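Long-range contacts in MlnD (Bacillus methylotrophicus, PDB 5IL5), which is a polyketide synthase linked to macrolactin assembly, whose dehydratase domain, the part described here, probably eliminates water from carrier-bound 3-hydroxyacyl intermediates: residues C191-G196 with I226-E231; N195-L200 with Y254-Q259; F177-S182 with V221-I226. One frame throughout, in Å; residues are numbered along the deposited sequence.

Contact 1 of 3, residues C191-G196 with I226-E231; sequences CVSRNG and IYLAGE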
ATOM      1  N   CYS A 191     -28.349  -8.147  31.513  1.00 46.85           N
ATOM      2  CA  CYS A 191     -27.401  -7.394  32.329  1.00 46.97           C
ATOM      3  C   CYS A 191     -27.632  -7.658  33.813  1.00 48.66           C
ATOM      4  O   CYS A 191     -28.778  -7.677  34.271  1.00 49.81           O
ATOM      5  CB  CYS A 191     -27.544  -5.898  32.016  1.00 46.59           C
ATOM      6  SG  CYS A 191     -26.689  -4.745  33.099  1.00 47.19           S
ATOM      7  N   VAL A 192     -26.542  -7.851  34.558  1.00 48.91           N
ATOM      8  CA  VAL A 192     -26.553  -7.938  36.020  1.00 50.55           C
ATOM      9  C   VAL A 192     -25.608  -6.883  36.575  1.00 50.64           C
ATOM     10  O   VAL A 192     -24.434  -6.839  36.194  1.00 49.70           O
ATOM     11  CB  VAL A 192     -26.132  -9.331  36.529  1.00 51.18           C
ATOM     12  CG1 VAL A 192     -26.195  -9.382  38.060  1.00 53.02           C
ATOM     13  CG2 VAL A 192     -27.016 -10.414  35.952  1.00 51.21           C
ATOM     14  N   SER A 193     -26.112  -6.052  37.487  1.00 51.90           N
ATOM     15  CA  SER A 193     -25.362  -4.914  38.010  1.00 52.20           C
ATOM     16  C   SER A 193     -25.449  -4.894  39.528  1.00 54.16           C
ATOM     17  O   SER A 193     -26.551  -4.879  40.085  1.00 55.33           O
ATOM     18  CB  SER A 193     -25.901  -3.608  37.428  1.00 51.78           C
ATOM     19  OG  SER A 193     -25.132  -2.501  37.857  1.00 52.11           O
ATOM     20  N   ARG A 194     -24.294  -4.881  40.196  1.00 61.15           N
ATOM     21  CA  ARG A 194     -24.245  -4.794  41.648  1.00 63.10           C
ATOM     22  C   ARG A 194     -22.985  -4.070  42.104  1.00 63.43           C
ATOM     23  O   ARG A 194     -21.885  -4.408  41.659  1.00 62.52           O
ATOM     24  CB  ARG A 194     -24.245  -6.183  42.281  1.00 63.96           C
ATOM     25  CG  ARG A 194     -24.994  -7.270  41.516  1.00 63.20           C
ATOM     26  CD  ARG A 194     -24.932  -8.570  42.292  1.00 64.37           C
ATOM     27  NE  ARG A 194     -23.561  -8.815  42.737  1.00 64.62           N
ATOM     28  CZ  ARG A 194     -23.171  -9.848  43.473  1.00 65.73           C
ATOM     29  NH1 ARG A 194     -24.034 -10.771  43.872  1.00 66.72           N
ATOM     30  NH2 ARG A 194     -21.894  -9.953  43.806  1.00 65.97           N
ATOM     31  N   ASN A 195     -23.146  -3.104  43.011  1.00 74.30           N
ATOM     32  CA  ASN A 195     -22.019  -2.519  43.738  1.00 75.21           C
ATOM     33  C   ASN A 195     -21.034  -1.813  42.813  1.00 73.78           C
ATOM     34  O   ASN A 195     -19.830  -1.781  43.083  1.00 74.02           O
ATOM     35  CB  ASN A 195     -21.300  -3.596  44.562  1.00 76.17           C
ATOM     36  CG  ASN A 195     -20.422  -3.011  45.643  1.00 77.81           C
ATOM     37  OD1 ASN A 195     -20.845  -2.132  46.409  1.00 79.24           O
ATOM     38  ND2 ASN A 195     -19.185  -3.496  45.718  1.00 77.77           N
ATOM     39  N   GLY A 196     -21.535  -1.232  41.727  1.00 59.45           N
ATOM     40  CA  GLY A 196     -20.663  -0.608  40.751  1.00 58.03           C
ATOM     41  C   GLY A 196     -19.911  -1.620  39.921  1.00 56.50           C
ATOM     42  O   GLY A 196     -18.794  -1.349  39.467  1.00 55.76           O
ATOM     43  N   ILE A 226     -20.784   2.717  30.109  1.00 36.91           N
ATOM     44  CA  ILE A 226     -21.805   3.759  30.152  1.00 37.75           C
ATOM     45  C   ILE A 226     -22.867   3.413  31.182  1.00 38.75           C
ATOM     46  O   ILE A 226     -23.454   4.297  31.818  1.00 40.03           O
ATOM     47  CB  ILE A 226     -22.448   3.930  28.765  1.00 37.12           C
ATOM     48  CG1 ILE A 226     -21.435   4.317  27.699  1.00 36.33           C
ATOM     49  CG2 ILE A 226     -23.546   4.985  28.810  1.00 38.21           C
ATOM     50  CD1 ILE A 226     -21.968   4.029  26.332  1.00 35.71           C
ATOM     51  N   TYR A 227     -23.131   2.120  31.359  1.00 38.38           N
ATOM     52  CA  TYR A 227     -24.158   1.694  32.298  1.00 39.41           C
ATOM     53  C   TYR A 227     -23.722   1.942  33.736  1.00 40.71           C
ATOM     54  O   TYR A 227     -24.502   2.438  34.557  1.00 42.14           O
ATOM     55  CB  TYR A 227     -24.486   0.219  32.063  1.00 38.78           C
ATOM     56  CG  TYR A 227     -25.737  -0.216  32.770  1.00 39.83           C
ATOM     57  CD1 TYR A 227     -26.976  -0.113  32.151  1.00 39.97           C
ATOM     58  CD2 TYR A 227     -25.689  -0.706  34.066  1.00 40.88           C
ATOM     59  CE1 TYR A 227     -28.127  -0.495  32.800  1.00 41.07           C
ATOM     60  CE2 TYR A 227     -26.834  -1.091  34.720  1.00 42.01           C
ATOM     61  CZ  TYR A 227     -28.049  -0.983  34.086  1.00 42.07           C
ATOM     62  OH  TYR A 227     -29.192  -1.369  34.742  1.00 43.32           O
ATOM     63  N   LEU A 228     -22.476   1.595  34.060  1.00 40.45           N
ATOM     64  CA  LEU A 228     -21.933   1.902  35.378  1.00 41.87           C
ATOM     65  C   LEU A 228     -21.775   3.399  35.576  1.00 42.81           C
ATOM     66  O   LEU A 228     -22.152   3.936  36.622  1.00 44.54           O
ATOM     67  CB  LEU A 228     -20.585   1.223  35.577  1.00 41.50           C
ATOM     68  CG  LEU A 228     -20.567  -0.288  35.805  1.00 41.26           C
ATOM     69  CD1 LEU A 228     -19.154  -0.670  36.217  1.00 41.46           C
ATOM     70  CD2 LEU A 228     -21.607  -0.769  36.812  1.00 42.56           C
ATOM     71  N   ALA A 229     -21.241   4.095  34.571  1.00 41.89           N
ATOM     72  CA  ALA A 229     -20.960   5.517  34.722  1.00 42.88           C
ATOM     73  C   ALA A 229     -22.242   6.345  34.717  1.00 43.89           C
ATOM     74  O   ALA A 229     -22.377   7.298  35.496  1.00 45.62           O
ATOM     75  CB  ALA A 229     -20.020   5.963  33.602  1.00 41.70           C
ATOM     76  N   GLY A 230     -23.193   5.995  33.863  1.00 43.05           N
ATOM     77  CA  GLY A 230     -24.465   6.709  33.832  1.00 44.14           C
ATOM     78  C   GLY A 230     -24.289   8.166  33.444  1.00 44.88           C
ATOM     79  O   GLY A 230     -23.674   8.483  32.420  1.00 43.83           O
ATOM     80  N   GLU A 231     -24.843   9.077  34.255  1.00 55.88           N
ATOM     81  CA  GLU A 231     -24.662  10.499  33.975  1.00 59.37           C
ATOM     82  C   GLU A 231     -23.187  10.857  33.963  1.00 61.03           C
ATOM     83  O   GLU A 231     -22.772  11.763  33.232  1.00 61.24           O
ATOM     84  CB  GLU A 231     -25.426  11.385  34.960  1.00 61.56           C
ATOM     85  CG  GLU A 231     -26.901  11.034  35.088  1.00 62.32           C
ATOM     86  CD  GLU A 231     -27.695  12.077  35.860  1.00 64.93           C
ATOM     87  OE1 GLU A 231     -28.127  11.781  36.993  1.00 66.01           O
ATOM     88  OE2 GLU A 231     -27.886  13.197  35.322  1.00 66.27           O
TER
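Y227 reaches from the end of a helix to C191 and S193 on a facing strand, and its side chain can be followed outward atom by atom. CB heads for the strand, and CG lies anti to the backbone N (chi1 -167°), which carries the ring toward the strand. C191 SG lies over the CE2-CZ side of the ring, 4.0 Å from Y227 CE2, and S193 CB comes to 3.8 Å from the same Y227 CE2. The hydroxyl OG of S193 is at the ring edge, in its plane, and makes a weak hydrogen bond to Q197 O. The sulfur is over a ring face, 4.2 Å from the centroid and 17° off the normal, which makes this a cysteine sulfur-aromatic contact. The phenolic OH at the tip is hydrogen-bonded to R173.

L228, one residue on, uses both branches on the turn that follows the strand: CD1 comes to 3.3 Å from the carbonyl O of G196, while CD2 rests 3.6 Å from G196 C. No hydrogen bond crosses between 191-196 and 226-231; the two segments meet by van der Waals packing and the sulfur-aromatic contact.

The tyrosine ring also meets F170 of helix 167-176, and C191 touches that same phenylalanine. L228 and C191 both lean on V198, so the end of helix 215-229 packs against both helix 167-176 and the strands 188-194 and 197-202.

Contact 2 of 3, residues N195-L200 with Y254-Q259; sequences NGQVLL and YVYAEQ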
ATOM      1  N   ASN A 195     -23.146  -3.104  43.011  1.00 74.30           N
ATOM      2  CA  ASN A 195     -22.019  -2.519  43.738  1.00 75.21           C
ATOM      3  C   ASN A 195     -21.034  -1.813  42.813  1.00 73.78           C
ATOM      4  O   ASN A 195     -19.830  -1.781  43.083  1.00 74.02           O
ATOM      5  CB  ASN A 195     -21.300  -3.596  44.562  1.00 76.17           C
ATOM      6  CG  ASN A 195     -20.422  -3.011  45.643  1.00 77.81           C
ATOM      7  OD1 ASN A 195     -20.845  -2.132  46.409  1.00 79.24           O
ATOM      8  ND2 ASN A 195     -19.185  -3.496  45.718  1.00 77.77           N
ATOM      9  N   GLY A 196     -21.535  -1.232  41.727  1.00 59.45           N
ATOM     10  CA  GLY A 196     -20.663  -0.608  40.751  1.00 58.03           C
ATOM     11  C   GLY A 196     -19.911  -1.620  39.921  1.00 56.50           C
ATOM     12  O   GLY A 196     -18.794  -1.349  39.467  1.00 55.76           O
ATOM     13  N   GLN A 197     -20.505  -2.791  39.722  1.00 53.15           N
ATOM     14  CA  GLN A 197     -19.977  -3.833  38.862  1.00 51.77           C
ATOM     15  C   GLN A 197     -21.111  -4.309  37.967  1.00 50.79           C
ATOM     16  O   GLN A 197     -22.278  -4.267  38.361  1.00 51.61           O
ATOM     17  CB  GLN A 197     -19.420  -4.995  39.697  1.00 52.77           C
ATOM     18  CG  GLN A 197     -18.431  -4.572  40.785  1.00 54.19           C
ATOM     19  CD  GLN A 197     -18.064  -5.721  41.713  1.00 55.49           C
ATOM     20  OE1 GLN A 197     -18.821  -6.688  41.859  1.00 55.78           O
ATOM     21  NE2 GLN A 197     -16.893  -5.623  42.339  1.00 56.37           N
ATOM     22  N   VAL A 198     -20.778  -4.728  36.749  1.00 49.14           N
ATOM     23  CA  VAL A 198     -21.790  -5.148  35.784  1.00 48.22           C
ATOM     24  C   VAL A 198     -21.245  -6.323  34.987  1.00 47.15           C
ATOM     25  O   VAL A 198     -20.088  -6.301  34.553  1.00 46.33           O
ATOM     26  CB  VAL A 198     -22.208  -3.997  34.843  1.00 47.24           C
ATOM     27  CG1 VAL A 198     -21.056  -3.572  33.946  1.00 45.84           C
ATOM     28  CG2 VAL A 198     -23.424  -4.389  34.013  1.00 46.70           C
ATOM     29  N   LEU A 199     -22.064  -7.358  34.816  1.00 47.30           N
ATOM     30  CA  LEU A 199     -21.752  -8.477  33.936  1.00 46.37           C
ATOM     31  C   LEU A 199     -22.810  -8.528  32.847  1.00 45.54           C
ATOM     32  O   LEU A 199     -23.994  -8.723  33.140  1.00 46.36           O
ATOM     33  CB  LEU A 199     -21.697  -9.797  34.710  1.00 47.52           C
ATOM     34  CG  LEU A 199     -21.272 -11.042  33.922  1.00 46.85           C
ATOM     35  CD1 LEU A 199     -19.848 -10.914  33.388  1.00 45.83           C
ATOM     36  CD2 LEU A 199     -21.404 -12.293  34.776  1.00 48.29           C
ATOM     37  N   LEU A 200     -22.383  -8.367  31.596  1.00 44.02           N
ATOM     38  CA  LEU A 200     -23.278  -8.452  30.453  1.00 43.23           C
ATOM     39  C   LEU A 200     -23.176  -9.816  29.790  1.00 42.87           C
ATOM     40  O   LEU A 200     -22.082 -10.361  29.625  1.00 42.43           O
ATOM     41  CB  LEU A 200     -22.962  -7.372  29.421  1.00 41.89           C
ATOM     42  CG  LEU A 200     -23.007  -5.918  29.882  1.00 42.18           C
ATOM     43  CD1 LEU A 200     -22.740  -4.999  28.709  1.00 40.86           C
ATOM     44  CD2 LEU A 200     -24.349  -5.596  30.508  1.00 43.39           C
ATOM     45  N   TYR A 254     -19.280 -12.980  27.723  1.00 25.71           N
ATOM     46  CA  TYR A 254     -19.592 -12.032  28.782  1.00 24.41           C
ATOM     47  C   TYR A 254     -18.710 -10.798  28.682  1.00 24.15           C
ATOM     48  O   TYR A 254     -17.605 -10.839  28.136  1.00 24.95           O
ATOM     49  CB  TYR A 254     -19.408 -12.652  30.169  1.00 24.29           C
ATOM     50  CG  TYR A 254     -20.336 -13.795  30.486  1.00 24.63           C
ATOM     51  CD1 TYR A 254     -21.623 -13.557  30.952  1.00 24.00           C
ATOM     52  CD2 TYR A 254     -19.926 -15.110  30.331  1.00 25.83           C
ATOM     53  CE1 TYR A 254     -22.467 -14.592  31.250  1.00 24.52           C
ATOM     54  CE2 TYR A 254     -20.771 -16.150  30.624  1.00 26.37           C
ATOM     55  CZ  TYR A 254     -22.042 -15.886  31.083  1.00 25.69           C
ATOM     56  OH  TYR A 254     -22.886 -16.926  31.379  1.00 26.44           O
ATOM     57  N   VAL A 255     -19.211  -9.700  29.246  1.00 23.27           N
ATOM     58  CA  VAL A 255     -18.443  -8.478  29.442  1.00 23.15           C
ATOM     59  C   VAL A 255     -18.589  -8.047  30.901  1.00 22.68           C
ATOM     60  O   VAL A 255     -19.710  -7.848  31.385  1.00 22.18           O
ATOM     61  CB  VAL A 255     -18.904  -7.365  28.482  1.00 23.10           C
ATOM     62  CG1 VAL A 255     -18.281  -6.020  28.844  1.00 23.11           C
ATOM     63  CG2 VAL A 255     -18.583  -7.741  27.030  1.00 24.02           C
ATOM     64  N   TYR A 256     -17.464  -7.898  31.597  1.00 25.24           N
ATOM     65  CA  TYR A 256     -17.437  -7.512  33.008  1.00 25.29           C
ATOM     66  C   TYR A 256     -16.697  -6.189  33.172  1.00 25.72           C
ATOM     67  O   TYR A 256     -15.613  -6.014  32.612  1.00 26.33           O
ATOM     68  CB  TYR A 256     -16.759  -8.593  33.854  1.00 25.97           C
ATOM     69  CG  TYR A 256     -16.580  -8.216  35.306  1.00 26.51           C
ATOM     70  CD1 TYR A 256     -17.643  -8.274  36.200  1.00 26.31           C
ATOM     71  CD2 TYR A 256     -15.350  -7.798  35.786  1.00 27.54           C
ATOM     72  CE1 TYR A 256     -17.481  -7.930  37.526  1.00 27.18           C
ATOM     73  CE2 TYR A 256     -15.179  -7.446  37.113  1.00 28.43           C
ATOM     74  CZ  TYR A 256     -16.250  -7.515  37.980  1.00 28.28           C
ATOM     75  OH  TYR A 256     -16.092  -7.167  39.304  1.00 29.53           O
ATOM     76  N   ALA A 257     -17.270  -5.268  33.953  1.00 23.59           N
ATOM     77  CA  ALA A 257     -16.690  -3.941  34.146  1.00 24.27           C
ATOM     78  C   ALA A 257     -16.803  -3.514  35.606  1.00 25.02           C
ATOM     79  O   ALA A 257     -17.756  -3.887  36.292  1.00 24.77           O
ATOM     80  CB  ALA A 257     -17.386  -2.916  33.235  1.00 23.93           C
ATOM     81  N   GLU A 258     -15.835  -2.718  36.080  1.00 33.56           N
ATOM     82  CA  GLU A 258     -15.859  -2.297  37.479  1.00 34.75           C
ATOM     83  C   GLU A 258     -15.087  -1.000  37.710  1.00 36.22           C
ATOM     84  O   GLU A 258     -14.347  -0.516  36.850  1.00 36.38           O
ATOM     85  CB  GLU A 258     -15.288  -3.385  38.395  1.00 35.44           C
ATOM     86  CG  GLU A 258     -13.902  -3.865  38.017  1.00 36.03           C
ATOM     87  CD  GLU A 258     -13.302  -4.744  39.096  1.00 37.28           C
ATOM     88  OE1 GLU A 258     -14.083  -5.441  39.790  1.00 37.09           O
ATOM     89  OE2 GLU A 258     -12.059  -4.730  39.260  1.00 38.66           O
ATOM     90  N   GLN A 259     -15.295  -0.460  38.916  1.00 48.25           N
ATOM     91  CA  GLN A 259     -14.642   0.713  39.521  1.00 50.29           C
ATOM     92  C   GLN A 259     -15.354   1.997  39.120  1.00 50.44           C
ATOM     93  O   GLN A 259     -15.857   2.729  39.980  1.00 51.82           O
ATOM     94  CB  GLN A 259     -13.152   0.827  39.178  1.00 51.24           C
ATOM     95  CG  GLN A 259     -12.254   0.377  40.330  1.00 53.08           C
ATOM     96  CD  GLN A 259     -10.824   0.844  40.184  1.00 54.78           C
ATOM     97  OE1 GLN A 259     -10.350   1.171  39.077  1.00 54.28           O
ATOM     98  NE2 GLN A 259     -10.114   0.873  41.315  1.00 57.11           N
TER
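V198 and A257 face each other at the apolar centre, V198 CG1 lying 3.8 Å from A257 CB. L200 and V255 continue the same face, with L200 CB 4.2 Å from V255 CB. On the other face L199 is the middle piece. Its CG stands anti to the backbone N (chi1 -175°), and CD1 is thereby carried across to the neighbouring strand, where L199 CD1 meets Y254 CB at 3.7 Å and comes to the edge of the Y256 ring, near its plane.

Between the two faces runs an antiparallel backbone pairing. V198 with A257 and L200 with V255 are the hydrogen-bonded pairs, each closed by two N-H...O bonds; the bond from L200 N to V255 O is 2.7 Å long and nearly straight at 173°. L199 with Y256 is the non-hydrogen-bonded pair between them.

Toward the turn the contact becomes polar. Y256 OH donates to E258 OE1 at 2.7 Å, reaching the carboxylate on its anti side and out of its plane. Q197 crosses this tyrosine with amide and ring planes 67° apart; Q197 CD is 3.4 Å from Y256 OH, yet the amide makes no hydrogen bond to the hydroxyl. Q197 and E258 run side by side.

V198, L200 and V255 pack on helix 215-229, consistent with the C-terminal hotdog fold predicted for this dehydratase domain, in which an antiparallel sheet wraps a long central helix.

Contact 3 of 3, residues F177-S182 with V221-I226; sequences FGYSCS and VYQAVI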
ATOM      1  N   PHE A 177     -29.555   7.591  29.241  1.00 48.74           N
ATOM      2  CA  PHE A 177     -28.278   8.222  29.543  1.00 48.55           C
ATOM      3  C   PHE A 177     -27.708   8.989  28.356  1.00 47.50           C
ATOM      4  O   PHE A 177     -26.686   9.668  28.503  1.00 47.45           O
ATOM      5  CB  PHE A 177     -27.266   7.162  30.003  1.00 47.73           C
ATOM      6  CG  PHE A 177     -27.629   6.490  31.304  1.00 48.92           C
ATOM      7  CD1 PHE A 177     -28.280   7.187  32.307  1.00 50.79           C
ATOM      8  CD2 PHE A 177     -27.318   5.157  31.517  1.00 48.27           C
ATOM      9  CE1 PHE A 177     -28.615   6.572  33.497  1.00 51.95           C
ATOM     10  CE2 PHE A 177     -27.649   4.535  32.707  1.00 49.45           C
ATOM     11  CZ  PHE A 177     -28.299   5.245  33.698  1.00 51.27           C
ATOM     12  N   GLY A 178     -28.345   8.906  27.194  1.00 46.77           N
ATOM     13  CA  GLY A 178     -27.912   9.631  26.022  1.00 45.89           C
ATOM     14  C   GLY A 178     -27.097   8.833  25.031  1.00 43.94           C
ATOM     15  O   GLY A 178     -26.330   9.435  24.272  1.00 43.16           O
ATOM     16  N   TYR A 179     -27.242   7.510  25.005  1.00 43.23           N
ATOM     17  CA  TYR A 179     -26.518   6.656  24.073  1.00 41.50           C
ATOM     18  C   TYR A 179     -27.504   5.756  23.353  1.00 41.16           C
ATOM     19  O   TYR A 179     -28.319   5.084  23.992  1.00 41.95           O
ATOM     20  CB  TYR A 179     -25.475   5.798  24.799  1.00 41.02           C
ATOM     21  CG  TYR A 179     -24.876   4.688  23.958  1.00 39.46           C
ATOM     22  CD1 TYR A 179     -25.501   3.451  23.853  1.00 39.28           C
ATOM     23  CD2 TYR A 179     -23.674   4.869  23.290  1.00 38.28           C
ATOM     24  CE1 TYR A 179     -24.952   2.437  23.094  1.00 38.01           C
ATOM     25  CE2 TYR A 179     -23.119   3.858  22.532  1.00 36.97           C
ATOM     26  CZ  TYR A 179     -23.764   2.644  22.438  1.00 36.85           C
ATOM     27  OH  TYR A 179     -23.217   1.630  21.688  1.00 35.69           O
ATOM     28  N   SER A 180     -27.430   5.743  22.027  1.00 40.09           N
ATOM     29  CA  SER A 180     -28.157   4.769  21.230  1.00 39.65           C
ATOM     30  C   SER A 180     -27.238   4.296  20.116  1.00 38.01           C
ATOM     31  O   SER A 180     -26.195   4.896  19.843  1.00 37.29           O
ATOM     32  CB  SER A 180     -29.458   5.341  20.656  1.00 40.53           C
ATOM     33  OG  SER A 180     -29.205   6.419  19.775  1.00 40.23           O
ATOM     34  N   CYS A 181     -27.636   3.208  19.469  1.00 37.52           N
ATOM     35  CA  CYS A 181     -26.766   2.561  18.503  1.00 36.07           C
ATOM     36  C   CYS A 181     -27.606   1.731  17.546  1.00 35.95           C
ATOM     37  O   CYS A 181     -28.757   1.388  17.829  1.00 36.97           O
ATOM     38  CB  CYS A 181     -25.721   1.686  19.202  1.00 35.53           C
ATOM     39  SG  CYS A 181     -26.401   0.261  20.079  1.00 36.29           S
ATOM     40  N   SER A 182     -27.007   1.432  16.396  1.00 34.78           N
ATOM     41  CA  SER A 182     -27.611   0.555  15.402  1.00 34.61           C
ATOM     42  C   SER A 182     -27.755  -0.864  15.944  1.00 34.83           C
ATOM     43  O   SER A 182     -26.966  -1.320  16.777  1.00 34.58           O
ATOM     44  CB  SER A 182     -26.763   0.563  14.132  1.00 33.33           C
ATOM     45  OG  SER A 182     -25.451   0.098  14.394  1.00 32.37           O
ATOM     46  N   VAL A 221     -18.319  -3.596  25.421  1.00 32.94           N
ATOM     47  CA  VAL A 221     -17.380  -3.091  26.416  1.00 33.20           C
ATOM     48  C   VAL A 221     -17.714  -1.650  26.766  1.00 33.36           C
ATOM     49  O   VAL A 221     -17.828  -1.287  27.940  1.00 33.97           O
ATOM     50  CB  VAL A 221     -15.936  -3.234  25.899  1.00 33.03           C
ATOM     51  CG1 VAL A 221     -14.954  -2.374  26.710  1.00 33.37           C
ATOM     52  CG2 VAL A 221     -15.535  -4.713  25.882  1.00 33.26           C
ATOM     53  N   TYR A 222     -17.882  -0.810  25.747  1.00 33.05           N
ATOM     54  CA  TYR A 222     -18.215   0.586  25.989  1.00 33.40           C
ATOM     55  C   TYR A 222     -19.585   0.710  26.642  1.00 33.91           C
ATOM     56  O   TYR A 222     -19.768   1.510  27.566  1.00 34.62           O
ATOM     57  CB  TYR A 222     -18.143   1.369  24.675  1.00 33.13           C
ATOM     58  CG  TYR A 222     -18.259   2.864  24.847  1.00 33.66           C
ATOM     59  CD1 TYR A 222     -17.294   3.562  25.548  1.00 34.04           C
ATOM     60  CD2 TYR A 222     -19.280   3.589  24.249  1.00 33.98           C
ATOM     61  CE1 TYR A 222     -17.366   4.923  25.709  1.00 34.73           C
ATOM     62  CE2 TYR A 222     -19.351   4.962  24.392  1.00 34.68           C
ATOM     63  CZ  TYR A 222     -18.393   5.620  25.123  1.00 35.05           C
ATOM     64  OH  TYR A 222     -18.479   6.985  25.254  1.00 35.95           O
ATOM     65  N   GLN A 223     -20.554  -0.089  26.190  1.00 33.77           N
ATOM     66  CA  GLN A 223     -21.898  -0.021  26.756  1.00 34.38           C
ATOM     67  C   GLN A 223     -21.888  -0.345  28.248  1.00 35.03           C
ATOM     68  O   GLN A 223     -22.559   0.327  29.039  1.00 35.87           O
ATOM     69  CB  GLN A 223     -22.829  -0.969  25.996  1.00 34.22           C
ATOM     70  CG  GLN A 223     -23.276  -0.435  24.641  1.00 34.10           C
ATOM     71  CD  GLN A 223     -23.864  -1.504  23.739  1.00 34.01           C
ATOM     72  OE1 GLN A 223     -24.300  -2.548  24.205  1.00 34.17           O
ATOM     73  NE2 GLN A 223     -23.869  -1.248  22.439  1.00 33.93           N
ATOM     74  N   ALA A 224     -21.140  -1.377  28.649  1.00 34.86           N
ATOM     75  CA  ALA A 224     -21.028  -1.719  30.064  1.00 35.68           C
ATOM     76  C   ALA A 224     -20.540  -0.530  30.883  1.00 36.38           C
ATOM     77  O   ALA A 224     -21.054  -0.262  31.976  1.00 37.44           O
ATOM     78  CB  ALA A 224     -20.086  -2.910  30.239  1.00 35.52           C
ATOM     79  N   VAL A 225     -19.542   0.192  30.372  1.00 35.97           N
ATOM     80  CA  VAL A 225     -19.006   1.349  31.078  1.00 36.77           C
ATOM     81  C   VAL A 225     -20.057   2.445  31.194  1.00 37.47           C
ATOM     82  O   VAL A 225     -20.220   3.058  32.257  1.00 38.71           O
ATOM     83  CB  VAL A 225     -17.737   1.849  30.368  1.00 36.23           C
ATOM     84  CG1 VAL A 225     -17.168   3.075  31.065  1.00 37.22           C
ATOM     85  CG2 VAL A 225     -16.702   0.732  30.310  1.00 35.80           C
ATOM     86  N   ILE A 226     -20.784   2.717  30.109  1.00 36.91           N
ATOM     87  CA  ILE A 226     -21.805   3.759  30.152  1.00 37.75           C
ATOM     88  C   ILE A 226     -22.867   3.413  31.182  1.00 38.75           C
ATOM     89  O   ILE A 226     -23.454   4.297  31.818  1.00 40.03           O
ATOM     90  CB  ILE A 226     -22.448   3.930  28.765  1.00 37.12           C
ATOM     91  CG1 ILE A 226     -21.435   4.317  27.699  1.00 36.33           C
ATOM     92  CG2 ILE A 226     -23.546   4.985  28.810  1.00 38.21           C
ATOM     93  CD1 ILE A 226     -21.968   4.029  26.332  1.00 35.71           C
TER
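Y179 and Q223 are brought together by two torsions: in Y179 the ring carbon CG points opposite the backbone N (chi1 168°), sending the ring from strand to helix, and the glutamine sets CG opposite its carbonyl carbon (chi1 -77°) and runs extended from there. The two side chains cross at about a right angle. Q223 NE2 donates to Y179 OH over 3.0 Å at an angle of 163°, with the hydroxyl close to the amide plane, and Q223 CG lies 3.7 Å from Y179 CE1. E219 also binds the hydroxyl, so the phenol oxygen has two partners. The amide is gripped at both ends, OE1 by Y171 and NE2 by L185 O as well, which fixes its rotation.

I226 CD1 lies over one face of the Y179 ring, 3.9 Å from the centroid, a CH-pi contact. Y179 CE2 approaches the edge of the Y222 ring, 4.2 Å from Y222 CD2.

The chain enters this strand through G178, the positive-phi residue of a Schellman motif that ends helix 167-176. Strand 179-181 is paired with strand 59-61, and its axis and that of the helical segment 221-226 come within 10.8 Å, while L174 of helix 167-176 touches Y179, Q223 and I226.

Overall arrangement
Helix 215-229 unites the three contacts: its end segment meets strand 188-194 in contact 1, the preceding turns meet strand 179-181 in contact 3, and another side of it packs on the strands of contact 2. Contacts 1 and 2 are closest, centres about 7 Å apart; they share the turn residues N195 and G196, and V192 O lies 2.8 Å from L199 N, probably hydrogen-bonded. Contacts 1 and 3 have centres about 11 Å apart and share I226. Contacts 2 and 3, about 14 Å apart, meet chiefly where A224 and V221 pack on L200 and V255; A224 CB is 3.7 Å from L200 CD1. All lie in the predicted C-terminal hotdog region, an example of one helix packing against several strands through different sides.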